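Enoyl-CoA hydratase (Geobacillus kaustophilus, PDB 2PPY) probably catalyses the reversible addition of water to the double bond of 2-enoyl-CoA thioesters. Local coordinates at residues D33-F36 against Y37-N41; T84-C87 against L88-E92. All coordinates share one frame; numbering follows the deposited sequence.

Interaction 1 of 2, residues D33-F36 against Y37-N41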
ATOM      1  N   ASP A  33       1.935 -14.576  30.624  1.00 20.14           N
ATOM      2  CA  ASP A  33       2.054 -15.857  29.932  1.00 22.33           C
ATOM      3  C   ASP A  33       0.880 -15.955  28.958  1.00 21.06           C
ATOM      4  O   ASP A  33       0.187 -14.967  28.720  1.00 22.65           O
ATOM      5  CB  ASP A  33       2.000 -17.028  30.920  1.00 23.28           C
ATOM      6  CG  ASP A  33       0.773 -16.986  31.811  1.00 26.37           C
ATOM      7  OD1 ASP A  33      -0.248 -16.383  31.415  1.00 28.24           O
ATOM      8  OD2 ASP A  33       0.824 -17.572  32.910  1.00 33.65           O
ATOM      9  N   LEU A  34       0.642 -17.141  28.406  1.00 19.95           N
ATOM     10  CA  LEU A  34      -0.451 -17.315  27.456  1.00 20.64           C
ATOM     11  C   LEU A  34      -1.810 -17.129  28.109  1.00 22.08           C
ATOM     12  O   LEU A  34      -2.694 -16.493  27.540  1.00 28.63           O
ATOM     13  CB  LEU A  34      -0.382 -18.700  26.793  1.00 18.77           C
ATOM     14  CG  LEU A  34      -1.516 -19.029  25.807  1.00 19.90           C
ATOM     15  CD1 LEU A  34      -1.627 -17.927  24.757  1.00 15.71           C
ATOM     16  CD2 LEU A  34      -1.255 -20.375  25.144  1.00 19.60           C
ATOM     17  N   GLU A  35      -1.978 -17.683  29.305  1.00 21.48           N
ATOM     18  CA  GLU A  35      -3.244 -17.575  30.013  1.00 23.77           C
ATOM     19  C   GLU A  35      -3.645 -16.115  30.248  1.00 23.18           C
ATOM     20  O   GLU A  35      -4.828 -15.776  30.190  1.00 22.35           O
ATOM     21  CB  GLU A  35      -3.160 -18.328  31.345  1.00 28.22           C
ATOM     22  CG  GLU A  35      -4.498 -18.549  32.023  1.00 40.66           C
ATOM     23  CD  GLU A  35      -5.489 -19.294  31.144  1.00 53.07           C
ATOM     24  OE1 GLU A  35      -5.138 -20.381  30.629  1.00 53.29           O
ATOM     25  OE2 GLU A  35      -6.621 -18.792  30.975  1.00 56.96           O
ATOM     26  N   PHE A  36      -2.671 -15.250  30.514  1.00 20.83           N
ATOM     27  CA  PHE A  36      -2.992 -13.844  30.727  1.00 23.28           C
ATOM     28  C   PHE A  36      -3.652 -13.266  29.486  1.00 21.47           C
ATOM     29  O   PHE A  36      -4.704 -12.633  29.569  1.00 20.19           O
ATOM     30  CB  PHE A  36      -1.746 -13.007  31.022  1.00 26.25           C
ATOM     31  CG  PHE A  36      -1.970 -11.529  30.821  1.00 26.76           C
ATOM     32  CD1 PHE A  36      -2.827 -10.823  31.661  1.00 25.79           C
ATOM     33  CD2 PHE A  36      -1.377 -10.858  29.754  1.00 28.58           C
ATOM     34  CE1 PHE A  36      -3.104  -9.468  31.433  1.00 24.37           C
ATOM     35  CE2 PHE A  36      -1.648  -9.504  29.517  1.00 22.66           C
ATOM     36  CZ  PHE A  36      -2.510  -8.809  30.361  1.00 18.43           C
ATOM     37  N   TYR A  37      -3.017 -13.475  28.335  1.00 24.64           N
ATOM     38  CA  TYR A  37      -3.549 -12.958  27.082  1.00 17.61           C
ATOM     39  C   TYR A  37      -4.887 -13.567  26.712  1.00 19.40           C
ATOM     40  O   TYR A  37      -5.704 -12.921  26.057  1.00 21.68           O
ATOM     41  CB  TYR A  37      -2.531 -13.142  25.956  1.00 19.70           C
ATOM     42  CG  TYR A  37      -1.803 -11.851  25.642  1.00 20.34           C
ATOM     43  CD1 TYR A  37      -2.456 -10.809  24.982  1.00 21.22           C
ATOM     44  CD2 TYR A  37      -0.486 -11.644  26.059  1.00 21.13           C
ATOM     45  CE1 TYR A  37      -1.818  -9.591  24.742  1.00 26.74           C
ATOM     46  CE2 TYR A  37       0.162 -10.428  25.825  1.00 28.12           C
ATOM     47  CZ  TYR A  37      -0.512  -9.407  25.165  1.00 25.66           C
ATOM     48  OH  TYR A  37       0.119  -8.208  24.919  1.00 25.39           O
ATOM     49  N   LYS A  38      -5.124 -14.803  27.142  1.00 16.86           N
ATOM     50  CA  LYS A  38      -6.400 -15.444  26.860  1.00 21.83           C
ATOM     51  C   LYS A  38      -7.477 -14.691  27.639  1.00 19.09           C
ATOM     52  O   LYS A  38      -8.591 -14.510  27.153  1.00 19.71           O
ATOM     53  CB  LYS A  38      -6.353 -16.923  27.258  1.00 20.91           C
ATOM     54  CG  LYS A  38      -5.420 -17.737  26.368  1.00 24.08           C
ATOM     55  CD  LYS A  38      -5.123 -19.122  26.917  1.00 35.02           C
ATOM     56  CE  LYS A  38      -6.358 -19.994  26.974  1.00 42.88           C
ATOM     57  NZ  LYS A  38      -6.013 -21.358  27.464  1.00 54.37           N
ATOM     58  N   GLU A  39      -7.128 -14.224  28.837  1.00 20.92           N
ATOM     59  CA  GLU A  39      -8.070 -13.468  29.655  1.00 19.49           C
ATOM     60  C   GLU A  39      -8.230 -12.047  29.118  1.00 20.25           C
ATOM     61  O   GLU A  39      -9.337 -11.512  29.082  1.00 17.18           O
ATOM     62  CB  GLU A  39      -7.607 -13.408  31.115  1.00 29.49           C
ATOM     63  CG  GLU A  39      -7.450 -14.765  31.795  1.00 40.32           C
ATOM     64  CD  GLU A  39      -7.447 -14.657  33.312  1.00 47.89           C
ATOM     65  OE1 GLU A  39      -6.753 -13.769  33.846  1.00 50.11           O
ATOM     66  OE2 GLU A  39      -8.137 -15.461  33.973  1.00 47.89           O
ATOM     67  N   PHE A  40      -7.122 -11.437  28.703  1.00 18.97           N
ATOM     68  CA  PHE A  40      -7.161 -10.079  28.163  1.00 19.38           C
ATOM     69  C   PHE A  40      -8.009 -10.069  26.889  1.00 18.71           C
ATOM     70  O   PHE A  40      -8.788  -9.140  26.652  1.00 17.93           O
ATOM     71  CB  PHE A  40      -5.743  -9.582  27.850  1.00 20.85           C
ATOM     72  CG  PHE A  40      -5.668  -8.106  27.557  1.00 24.86           C
ATOM     73  CD1 PHE A  40      -6.039  -7.175  28.520  1.00 27.88           C
ATOM     74  CD2 PHE A  40      -5.229  -7.647  26.321  1.00 28.19           C
ATOM     75  CE1 PHE A  40      -5.968  -5.807  28.260  1.00 31.02           C
ATOM     76  CE2 PHE A  40      -5.155  -6.279  26.049  1.00 31.31           C
ATOM     77  CZ  PHE A  40      -5.529  -5.359  27.021  1.00 25.33           C
ATOM     78  N   ASN A  41      -7.855 -11.113  26.077  1.00 15.83           N
ATOM     79  CA  ASN A  41      -8.622 -11.251  24.841  1.00 16.73           C
ATOM     80  C   ASN A  41     -10.112 -11.362  25.155  1.00 18.73           C
ATOM     81  O   ASN A  41     -10.946 -10.761  24.480  1.00 21.20           O
ATOM     82  CB  ASN A  41      -8.181 -12.504  24.082  1.00 17.40           C
ATOM     83  CG  ASN A  41      -8.959 -12.702  22.798  1.00 21.00           C
ATOM     84  OD1 ASN A  41      -8.834 -11.923  21.856  1.00 18.87           O
ATOM     85  ND2 ASN A  41      -9.779 -13.742  22.761  1.00 20.96           N
TER
HETATM   86  O   HOH W   1      -7.947 -21.851  29.332  1.00 57.41           O

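Interaction 2 of 2, residues T84-C87 against L88-E92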
ATOM      1  N   THR A  84       6.025 -19.478  18.612  1.00 23.30           N
ATOM      2  CA  THR A  84       5.480 -18.876  17.408  1.00 17.75           C
ATOM      3  C   THR A  84       3.980 -18.675  17.571  1.00 16.84           C
ATOM      4  O   THR A  84       3.457 -17.604  17.276  1.00 17.81           O
ATOM      5  CB  THR A  84       5.737 -19.774  16.175  1.00 18.29           C
ATOM      6  OG1 THR A  84       7.147 -19.862  15.936  1.00 13.84           O
ATOM      7  CG2 THR A  84       5.040 -19.211  14.941  1.00 14.02           C
ATOM      8  N   GLN A  85       3.287 -19.704  18.051  1.00 13.55           N
ATOM      9  CA  GLN A  85       1.847 -19.605  18.234  1.00 15.02           C
ATOM     10  C   GLN A  85       1.475 -18.721  19.420  1.00 17.62           C
ATOM     11  O   GLN A  85       0.427 -18.079  19.421  1.00 16.66           O
ATOM     12  CB  GLN A  85       1.235 -20.998  18.391  1.00 20.13           C
ATOM     13  CG  GLN A  85       1.376 -21.860  17.147  1.00 18.42           C
ATOM     14  CD  GLN A  85       0.973 -21.119  15.881  1.00 16.97           C
ATOM     15  OE1 GLN A  85      -0.111 -20.535  15.806  1.00 22.23           O
ATOM     16  NE2 GLN A  85       1.845 -21.143  14.877  1.00 16.68           N
ATOM     17  N   PHE A  86       2.336 -18.692  20.431  1.00 18.58           N
ATOM     18  CA  PHE A  86       2.102 -17.854  21.596  1.00 15.85           C
ATOM     19  C   PHE A  86       2.146 -16.397  21.134  1.00 16.02           C
ATOM     20  O   PHE A  86       1.255 -15.603  21.444  1.00 18.71           O
ATOM     21  CB  PHE A  86       3.190 -18.099  22.648  1.00 19.24           C
ATOM     22  CG  PHE A  86       3.224 -17.067  23.747  1.00 21.00           C
ATOM     23  CD1 PHE A  86       2.124 -16.868  24.574  1.00 26.66           C
ATOM     24  CD2 PHE A  86       4.364 -16.300  23.959  1.00 25.75           C
ATOM     25  CE1 PHE A  86       2.160 -15.919  25.598  1.00 26.01           C
ATOM     26  CE2 PHE A  86       4.409 -15.349  24.979  1.00 24.92           C
ATOM     27  CZ  PHE A  86       3.306 -15.159  25.799  1.00 22.12           C
ATOM     28  N   CYS A  87       3.187 -16.057  20.381  1.00 19.29           N
ATOM     29  CA  CYS A  87       3.358 -14.701  19.870  1.00 19.75           C
ATOM     30  C   CYS A  87       2.241 -14.292  18.918  1.00 16.05           C
ATOM     31  O   CYS A  87       1.731 -13.180  19.007  1.00 20.99           O
ATOM     32  CB  CYS A  87       4.717 -14.568  19.177  1.00 16.17           C
ATOM     33  SG  CYS A  87       6.127 -14.655  20.332  1.00 24.91           S
ATOM     34  N   LEU A  88       1.858 -15.191  18.017  1.00 14.94           N
ATOM     35  CA  LEU A  88       0.793 -14.904  17.061  1.00 15.24           C
ATOM     36  C   LEU A  88      -0.503 -14.556  17.784  1.00 14.18           C
ATOM     37  O   LEU A  88      -1.162 -13.579  17.439  1.00 17.66           O
ATOM     38  CB  LEU A  88       0.561 -16.099  16.130  1.00 11.32           C
ATOM     39  CG  LEU A  88      -0.533 -15.950  15.064  1.00 21.28           C
ATOM     40  CD1 LEU A  88      -0.351 -14.645  14.278  1.00 13.57           C
ATOM     41  CD2 LEU A  88      -0.472 -17.152  14.118  1.00 15.11           C
ATOM     42  N   PHE A  89      -0.861 -15.343  18.793  1.00 17.62           N
ATOM     43  CA  PHE A  89      -2.089 -15.085  19.546  1.00 17.66           C
ATOM     44  C   PHE A  89      -2.048 -13.741  20.274  1.00 11.38           C
ATOM     45  O   PHE A  89      -3.040 -13.009  20.301  1.00 14.76           O
ATOM     46  CB  PHE A  89      -2.348 -16.190  20.573  1.00 20.01           C
ATOM     47  CG  PHE A  89      -3.623 -15.997  21.342  1.00 16.69           C
ATOM     48  CD1 PHE A  89      -4.852 -16.261  20.749  1.00 20.17           C
ATOM     49  CD2 PHE A  89      -3.599 -15.492  22.636  1.00 17.19           C
ATOM     50  CE1 PHE A  89      -6.042 -16.019  21.435  1.00 22.65           C
ATOM     51  CE2 PHE A  89      -4.781 -15.246  23.330  1.00 20.67           C
ATOM     52  CZ  PHE A  89      -6.005 -15.509  22.729  1.00 17.98           C
ATOM     53  N   CYS A  90      -0.910 -13.426  20.881  1.00 15.51           N
ATOM     54  CA  CYS A  90      -0.770 -12.157  21.591  1.00 15.27           C
ATOM     55  C   CYS A  90      -0.936 -10.988  20.620  1.00 14.94           C
ATOM     56  O   CYS A  90      -1.626 -10.016  20.924  1.00 13.83           O
ATOM     57  CB  CYS A  90       0.600 -12.071  22.266  1.00 18.67           C
ATOM     58  SG  CYS A  90       0.850 -13.275  23.588  1.00 19.91           S
ATOM     59  N   ASN A  91      -0.298 -11.091  19.457  1.00 13.47           N
ATOM     60  CA  ASN A  91      -0.384 -10.044  18.447  1.00 17.73           C
ATOM     61  C   ASN A  91      -1.815  -9.844  17.958  1.00 13.33           C
ATOM     62  O   ASN A  91      -2.300  -8.714  17.887  1.00 17.17           O
ATOM     63  CB  ASN A  91       0.536 -10.363  17.263  1.00 10.82           C
ATOM     64  CG  ASN A  91       1.970  -9.943  17.511  1.00 17.06           C
ATOM     65  OD1 ASN A  91       2.231  -8.800  17.878  1.00 19.42           O
ATOM     66  ND2 ASN A  91       2.911 -10.860  17.298  1.00 14.14           N
ATOM     67  N   GLU A  92      -2.493 -10.938  17.629  1.00 14.36           N
ATOM     68  CA  GLU A  92      -3.870 -10.852  17.161  1.00 16.02           C
ATOM     69  C   GLU A  92      -4.751 -10.238  18.244  1.00 17.07           C
ATOM     70  O   GLU A  92      -5.703  -9.513  17.950  1.00 12.22           O
ATOM     71  CB  GLU A  92      -4.387 -12.241  16.772  1.00 16.04           C
ATOM     72  CG  GLU A  92      -3.588 -12.876  15.634  1.00 22.58           C
ATOM     73  CD  GLU A  92      -4.146 -14.214  15.182  1.00 21.26           C
ATOM     74  OE1 GLU A  92      -4.619 -14.980  16.045  1.00 21.56           O
ATOM     75  OE2 GLU A  92      -4.093 -14.505  13.965  1.00 17.03           O
TER

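Interaction 1 of 2, residues D33-F36 against Y37-N41
The N-capped first turns of helix 34-48, the crossover helix between parallel strands 19-24 and 55-60 in the crotonase fold, are bound across the junction by F40 N giving its hydrogen to F36 O at 2.8 Å. Ahead of the helix D33 is the N-cap: its OD1 accepts from F36 N, a backbone amide of the first turn, over 2.8 Å, and aspartate suits the place because its short carboxylate reaches back to the chain. F36, Y37 and F40 form an aromatic cluster. The edge of the F36 ring is directed at the face of Y37, a T-shaped pair with centroids 5.3 Å apart and planes at 70°. Toward F40 the F36 ring behaves differently: the planes are nearly parallel but slid so far that they scarcely overlap, and F40 CB, rather than its ring, lies over one face of F36, 4.2 Å from CZ. Both phenylalanines hold CG trans to the backbone N (chi1 162° for F36), which lays them side by side, pointing the same way. M119 of helix 115-121 touches F36 and Y37, while helix 80-99 packs against L34 and Y37. On another side E35 and K38 pair their charges. K38 runs its aliphatic part past L34, CD lying 3.8 Å from L34 CG, and then bends at chi3 (65°) to bring its ammonium to E35. The salt bridge is long and weak as a hydrogen bond, K38 NZ to E35 OE1 being 3.4 Å. A glutamine in place of E35 would probably deprive the K38 ammonium of its countercharge, leaving at most a neutral acceptor. A water that accepts from K38 NZ at 2.7 Å also donates weakly to E35 OE1.

Interaction 2 of 2, residues T84-C87 against L88-E92
C87 O takes the amide hydrogen of N91 at 2.9 Å, the shortest of four i to i+4 backbone bonds that join 84-87 to 88-92 in the middle of the alpha-helix 80-99. N91 ND2 lies 3.1 Å from C87 O and is hydrogen-bonded to G147 O in a loop of the same chain, a place that suits asparagine because its short side chain carries an N-H donor. One residue earlier along the chain, the i to i+4 pair F86 and C90 makes a sulfur-aromatic contact. C90 SG sits over one face of the F86 ring, 3.9 Å from the centroid and 24° off the normal, displaced toward the rim so that CE1 is its closest ring atom at 3.6 Å. Here the torsions explain the meeting: C90 places SG opposite its own carbonyl carbon (chi1 -66°), which swings the sulfur back along the helix, and F86, with CG trans to N (chi1 167°), spreads its ring beneath. Cysteine fits because its compact, polarisable sulfur can rest on a flat aromatic face within a buried layer. Helix 34-48 lies on this side, its L34 touching F86 and F89. The other flank faces two further subunits: E92 makes salt bridges to R48 and R99 of the second, and T84 OG1 is hydrogen-bonded to N239 of the third. On that subunit-facing flank Q85 and L88 run alongside each other, pointing the same way, with Q85 OE1 3.8 Å from L88 CD2.

How the interactions relate
Interactions 1 and 2 are single-helix contacts on two neighbouring helices, 34-48 and 80-99, with centres about 11 Å apart, and they pack directly on each other. Y37 meets C90 and L34 meets F86, so Y37 of the aromatic cluster, together with L34, touches the sulfur-aromatic pair directly. They differ on their outer sides. Interaction 1, only partly buried, includes a helix N-terminus with its cap and turns a charged pair, bridged by water, outward. Interaction 2 is mid-helix and buried; T84, N91 and E92 find polar partners in the same chain or in two other subunits, which places this helix at the assembly interface.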